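Local coordinates for MarR Like Protein, TVG0766549 (Thermoplasma volcanium, PDB 3LFK) that is of unknown function but, though reported as a mechanosensitive channel, resembles MarR-like transcriptional regulators with a winged helix-turn-helix motif, at residues A[10-15]-A[76-81]; A[40-45]-A[98-103]. One frame throughout, in Å; residues are numbered along the deposited sequence.

Interaction 1: residues A[10-15]-A[76-81]; sequences SKVLVK and YGFALE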
loop_
_atom_site.group_PDB
_atom_site.type_symbol
_atom_site.label_atom_id
_atom_site.label_comp_id
_atom_site.label_asym_id
_atom_site.label_seq_id
_atom_site.Cartn_x
_atom_site.Cartn_y
_atom_site.Cartn_z
ATOM N N SER A 10 -0.954 13.903 -3.325
ATOM C CA SER A 10 -1.937 12.874 -3.022
ATOM C C SER A 10 -2.246 12.054 -4.262
ATOM O O SER A 10 -2.258 12.595 -5.372
ATOM C CB SER A 10 -3.244 13.504 -2.553
ATOM O OG SER A 10 -4.251 12.549 -2.410
ATOM N N LYS A 11 -2.467 10.753 -4.090
ATOM C CA LYS A 11 -2.856 9.917 -5.218
ATOM C C LYS A 11 -4.335 9.604 -5.108
ATOM O O LYS A 11 -4.885 8.856 -5.925
ATOM C CB LYS A 11 -2.082 8.596 -5.248
ATOM C CG LYS A 11 -0.592 8.773 -5.465
ATOM C CD LYS A 11 0.056 7.407 -5.733
ATOM C CE LYS A 11 1.562 7.582 -5.905
ATOM N NZ LYS A 11 1.895 8.566 -6.997
ATOM N N VAL A 12 -5.001 10.166 -4.099
ATOM C CA VAL A 12 -6.414 9.892 -3.943
ATOM C C VAL A 12 -7.226 11.047 -4.567
ATOM O O VAL A 12 -7.276 12.161 -4.028
ATOM C CB VAL A 12 -6.795 9.719 -2.464
ATOM C CG1 VAL A 12 -8.297 9.512 -2.338
ATOM C CG2 VAL A 12 -6.063 8.509 -1.877
ATOM N N LEU A 13 -7.839 10.768 -5.713
ATOM C CA LEU A 13 -8.636 11.755 -6.445
ATOM C C LEU A 13 -10.035 11.821 -5.875
ATOM O O LEU A 13 -10.579 12.910 -5.653
ATOM C CB LEU A 13 -8.703 11.376 -7.920
ATOM C CG LEU A 13 -7.428 11.696 -8.702
ATOM C CD1 LEU A 13 -7.471 11.039 -10.079
ATOM C CD2 LEU A 13 -7.280 13.209 -8.820
ATOM N N VAL A 14 -10.608 10.653 -5.653
ATOM C CA VAL A 14 -11.935 10.533 -5.068
ATOM C C VAL A 14 -11.908 9.356 -4.105
ATOM O O VAL A 14 -11.581 8.230 -4.486
ATOM C CB VAL A 14 -13.024 10.246 -6.130
ATOM C CG1 VAL A 14 -14.403 10.279 -5.467
ATOM C CG2 VAL A 14 -12.953 11.262 -7.254
ATOM N N LYS A 15 -12.241 9.618 -2.845
ATOM C CA LYS A 15 -12.267 8.541 -1.863
ATOM C C LYS A 15 -13.472 7.660 -2.181
ATOM O O LYS A 15 -14.462 8.129 -2.749
ATOM C CB LYS A 15 -12.386 9.117 -0.444
ATOM C CG LYS A 15 -11.266 10.087 -0.074
ATOM C CD LYS A 15 -11.455 10.684 1.318
ATOM C CE LYS A 15 -11.185 9.656 2.386
ATOM N NZ LYS A 15 -11.177 10.269 3.738
ATOM N N TYR A 76 0.542 10.170 -0.009
ATOM C CA TYR A 76 -0.303 9.708 -1.123
ATOM C C TYR A 76 -1.755 9.506 -0.721
ATOM O O TYR A 76 -2.632 9.399 -1.577
ATOM C CB TYR A 76 0.172 8.338 -1.664
ATOM C CG TYR A 76 1.561 8.291 -2.218
ATOM C CD1 TYR A 76 2.174 9.393 -2.767
ATOM C CD2 TYR A 76 2.264 7.078 -2.215
ATOM C CE1 TYR A 76 3.448 9.322 -3.305
ATOM C CE2 TYR A 76 3.529 6.980 -2.750
ATOM C CZ TYR A 76 4.130 8.094 -3.296
ATOM O OH TYR A 76 5.388 8.003 -3.836
ATOM N N GLY A 77 -2.008 9.393 0.578
ATOM C CA GLY A 77 -3.344 9.163 1.079
ATOM C C GLY A 77 -3.649 7.690 1.336
ATOM O O GLY A 77 -4.798 7.298 1.513
ATOM N N PHE A 78 -2.597 6.874 1.408
ATOM C CA PHE A 78 -2.780 5.425 1.593
ATOM C C PHE A 78 -2.619 4.898 3.009
ATOM O O PHE A 78 -3.015 3.755 3.309
ATOM C CB PHE A 78 -1.813 4.635 0.693
ATOM C CG PHE A 78 -1.993 4.871 -0.794
ATOM C CD1 PHE A 78 -3.188 5.381 -1.318
ATOM C CD2 PHE A 78 -0.955 4.569 -1.681
ATOM C CE1 PHE A 78 -3.322 5.578 -2.706
ATOM C CE2 PHE A 78 -1.080 4.762 -3.054
ATOM C CZ PHE A 78 -2.280 5.274 -3.581
ATOM N N ALA A 79 -2.059 5.720 3.889
ATOM C CA ALA A 79 -1.863 5.297 5.259
ATOM C C ALA A 79 -1.893 6.500 6.172
ATOM O O ALA A 79 -1.740 7.656 5.741
ATOM C CB ALA A 79 -0.497 4.599 5.371
ATOM N N LEU A 80 -2.089 6.225 7.458
ATOM C CA LEU A 80 -2.054 7.317 8.411
ATOM C C LEU A 80 -1.607 6.837 9.769
ATOM O O LEU A 80 -1.462 5.628 10.000
ATOM C CB LEU A 80 -3.404 8.044 8.490
ATOM C CG LEU A 80 -4.683 7.243 8.652
ATOM C CD1 LEU A 80 -4.913 6.944 10.126
ATOM C CD2 LEU A 80 -5.847 8.062 8.103
ATOM N N GLU A 81 -1.323 7.801 10.640
ATOM C CA GLU A 81 -0.892 7.503 12.009
ATOM C C GLU A 81 -2.047 7.613 12.978
ATOM O O GLU A 81 -2.783 8.602 12.981
ATOM C CB GLU A 81 0.146 8.485 12.511
ATOM C CG GLU A 81 1.301 8.751 11.622
ATOM C CD GLU A 81 2.102 9.916 12.151
ATOM O OE1 GLU A 81 2.656 9.785 13.261
ATOM O OE2 GLU A 81 2.161 10.962 11.465
HETATM O O HOH W 1 4.696 8.800 -6.981
#
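The carbonyl oxygen of Y76 receives the backbone N-H of K11, with K11 N to Y76 O at 2.9 Å and an N-H...O angle of 165°. That carbonyl sits where helix 66-76 ends: G77, at positive phi, follows in a Schellman motif, and the bond ties the N-terminal segment to this turn.

The K11 side chain runs alongside that of Y76, both pointing the same way. K11 CE lies over the middle of one ring face, 3.5 Å from the Y76 ring centroid and 3° off the normal, a CH-pi contact. The chain is extended until a bend about CD-CE (chi4 -56°), which leaves K11 NZ still above that face, a cation-pi pair 4.4 Å from the Y76 ring centroid. A water accepts from K11 NZ at 2.8 Å and makes a weak bond to Y76 OH, whose stronger partner is E38.

Nearer the backbone, K11 CB meets CZ of the F78 ring at 3.7 Å, and V12 CG2 reaches F78 CE1 at 4.1 Å. Within 10-15, S10 OG accepts from V12 N at 3.0 Å, an ST turn. The lysine thus serves two chemistries: methylenes cover aromatic carbon, while the ammonium keeps both a pi face and water as partners.

Interaction 2: residues A[40-45]-A[98-103]; sequences SLLLFL and FVAQAI
L42 and L43 carry the 40-45 side of a helix-helix contact within the MarR-like, winged helix-turn-helix fold, where helix 36-47 meets the long C-terminal helix 94-116. The two short axes approach to 9.4 Å and are nearly perpendicular, their N-to-C directions 101° apart. Such a steep crossing confines the contact to a small patch, and the 206 Å² buried between the segments, both sides summed, agrees with this.

Just ahead of the pair, L41 turns to helices 54-60 and 66-76, placing helix 36-47 within the core. L42 is the first to touch, and it leaves the backbone toward helix 94-116. With CG anti to the backbone N (chi1 -176°), the branch extends over A100, and L42 CG rests 3.9 Å from A100 CB. From there CD2 continues to V99, where L42 CD2 and V99 CG1 are 3.8 Å apart, the two side chains crossing at about a right angle. The same methyl borders I103 more loosely, with L42 CD2 to I103 CD1 at 4.4 Å. One leucine therefore spans residues from successive turns of 98-103.

L43 approaches differently. It leaves its backbone to one side of the partner, but the two methyls at the end of the chain do the touching. L43 CD1 meets I103 CG2 at 4.2 Å, the side chains crossing at a slant. Both leucines reach A100, and A100 CA is 5.8 Å from L43 CA, the closest CA-CA distance between the segments. Beyond these residues, Y32 also packs on V99. At the A100 backbone, the methyl L43 CD2 comes to 3.6 Å from A100 O.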
loop_
_atom_site.group_PDB
_atom_site.type_symbol
_atom_site.label_atom_id
_atom_site.label_comp_id
_atom_site.label_asym_id
_atom_site.label_seq_id
_atom_site.Cartn_x
_atom_site.Cartn_y
_atom_site.Cartn_z
ATOM N N SER A 40 6.345 -2.473 -1.632
ATOM C CA SER A 40 6.695 -3.461 -0.606
ATOM C C SER A 40 6.126 -3.088 0.770
ATOM O O SER A 40 5.532 -3.923 1.475
ATOM C CB SER A 40 8.223 -3.569 -0.518
ATOM O OG SER A 40 8.722 -4.133 -1.714
ATOM N N LEU A 41 6.284 -1.824 1.172
ATOM C CA LEU A 41 5.769 -1.418 2.460
ATOM C C LEU A 41 4.233 -1.473 2.520
ATOM O O LEU A 41 3.662 -1.878 3.510
ATOM C CB LEU A 41 6.246 -0.007 2.815
ATOM C CG LEU A 41 5.718 0.439 4.184
ATOM C CD1 LEU A 41 6.178 -0.507 5.315
ATOM C CD2 LEU A 41 6.212 1.853 4.461
ATOM N N LEU A 42 3.572 -1.023 1.459
ATOM C CA LEU A 42 2.115 -1.055 1.424
ATOM C C LEU A 42 1.594 -2.491 1.594
ATOM O O LEU A 42 0.631 -2.730 2.324
ATOM C CB LEU A 42 1.624 -0.453 0.092
ATOM C CG LEU A 42 0.109 -0.326 -0.065
ATOM C CD1 LEU A 42 -0.396 0.767 0.838
ATOM C CD2 LEU A 42 -0.232 -0.003 -1.525
ATOM N N LEU A 43 2.225 -3.434 0.898
ATOM C CA LEU A 43 1.803 -4.831 0.989
ATOM C C LEU A 43 2.152 -5.403 2.365
ATOM O O LEU A 43 1.433 -6.259 2.884
ATOM C CB LEU A 43 2.461 -5.669 -0.127
ATOM C CG LEU A 43 2.046 -5.263 -1.543
ATOM C CD1 LEU A 43 2.664 -6.219 -2.561
ATOM C CD2 LEU A 43 0.548 -5.258 -1.663
ATOM N N PHE A 44 3.238 -4.931 2.958
ATOM C CA PHE A 44 3.603 -5.403 4.292
ATOM C C PHE A 44 2.476 -4.976 5.244
ATOM O O PHE A 44 2.002 -5.752 6.066
ATOM C CB PHE A 44 4.938 -4.785 4.711
ATOM C CG PHE A 44 5.321 -5.061 6.141
ATOM C CD1 PHE A 44 6.030 -6.211 6.479
ATOM C CD2 PHE A 44 4.970 -4.167 7.150
ATOM C CE1 PHE A 44 6.378 -6.458 7.810
ATOM C CE2 PHE A 44 5.315 -4.402 8.478
ATOM C CZ PHE A 44 6.020 -5.553 8.808
ATOM N N LEU A 45 2.026 -3.731 5.139
ATOM C CA LEU A 45 0.962 -3.256 5.997
ATOM C C LEU A 45 -0.329 -4.047 5.765
ATOM O O LEU A 45 -1.035 -4.384 6.720
ATOM C CB LEU A 45 0.718 -1.749 5.753
ATOM C CG LEU A 45 1.909 -0.861 6.161
ATOM C CD1 LEU A 45 1.686 0.579 5.638
ATOM C CD2 LEU A 45 2.049 -0.831 7.675
ATOM N N PHE A 98 -7.596 -0.509 -0.718
ATOM C CA PHE A 98 -8.035 -0.724 -2.097
ATOM C C PHE A 98 -6.848 -0.961 -3.045
ATOM O O PHE A 98 -6.827 -1.909 -3.839
ATOM C CB PHE A 98 -8.835 0.501 -2.585
ATOM C CG PHE A 98 -9.300 0.396 -4.012
ATOM C CD1 PHE A 98 -10.449 -0.319 -4.326
ATOM C CD2 PHE A 98 -8.565 0.971 -5.040
ATOM C CE1 PHE A 98 -10.848 -0.451 -5.657
ATOM C CE2 PHE A 98 -8.955 0.842 -6.367
ATOM C CZ PHE A 98 -10.101 0.129 -6.674
ATOM N N VAL A 99 -5.855 -0.077 -2.963
ATOM C CA VAL A 99 -4.709 -0.164 -3.843
ATOM C C VAL A 99 -3.884 -1.402 -3.527
ATOM O O VAL A 99 -3.420 -2.086 -4.437
ATOM C CB VAL A 99 -3.874 1.135 -3.713
ATOM C CG1 VAL A 99 -2.536 0.977 -4.382
ATOM C CG2 VAL A 99 -4.656 2.292 -4.358
ATOM N N ALA A 100 -3.705 -1.681 -2.241
ATOM C CA ALA A 100 -2.915 -2.842 -1.813
ATOM C C ALA A 100 -3.581 -4.115 -2.317
ATOM O O ALA A 100 -2.902 -5.006 -2.818
ATOM C CB ALA A 100 -2.809 -2.869 -0.276
ATOM N N GLN A 101 -4.899 -4.187 -2.200
ATOM C CA GLN A 101 -5.614 -5.383 -2.661
ATOM C C GLN A 101 -5.547 -5.527 -4.193
ATOM O O GLN A 101 -5.377 -6.637 -4.712
ATOM C CB GLN A 101 -7.066 -5.337 -2.200
ATOM C CG GLN A 101 -7.781 -6.714 -2.252
ATOM C CD GLN A 101 -7.117 -7.780 -1.379
ATOM O OE1 GLN A 101 -6.133 -7.518 -0.683
ATOM N NE2 GLN A 101 -7.660 -8.995 -1.415
ATOM N N ALA A 102 -5.661 -4.415 -4.924
ATOM C CA ALA A 102 -5.595 -4.459 -6.383
ATOM C C ALA A 102 -4.251 -4.998 -6.839
ATOM O O ALA A 102 -4.168 -5.813 -7.773
ATOM C CB ALA A 102 -5.833 -3.071 -6.964
ATOM N N ILE A 103 -3.184 -4.552 -6.178
ATOM C CA ILE A 103 -1.846 -4.998 -6.512
ATOM C C ILE A 103 -1.682 -6.472 -6.134
ATOM O O ILE A 103 -1.102 -7.246 -6.907
ATOM C CB ILE A 103 -0.783 -4.128 -5.772
ATOM C CG1 ILE A 103 -0.787 -2.715 -6.381
ATOM C CG2 ILE A 103 0.626 -4.760 -5.884
ATOM C CD1 ILE A 103 0.076 -1.682 -5.598
#

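Interactions 1 and 2 lie about 13 Å apart, centre to centre, and interleave along the chain, in the order 10-15, 40-45, 76-81, 98-103. Interaction 1 brings the N-terminal strand region against the junction between helix 66-76 and strand 79-84, an outer strand of the three-stranded sheet; interaction 2 pairs helix 36-47 with helix 94-116 near the centre of the chain. They touch through F78: F78 CZ lies 3.9 Å from V99 CG2 and F78 CB lies 4.1 Å from L42 CD1. This aromatic residue makes the apolar packing continuous from the partly buried contact of interaction 1 to the buried helix crossing, joining the N-terminal segment to the helix-turn-helix core.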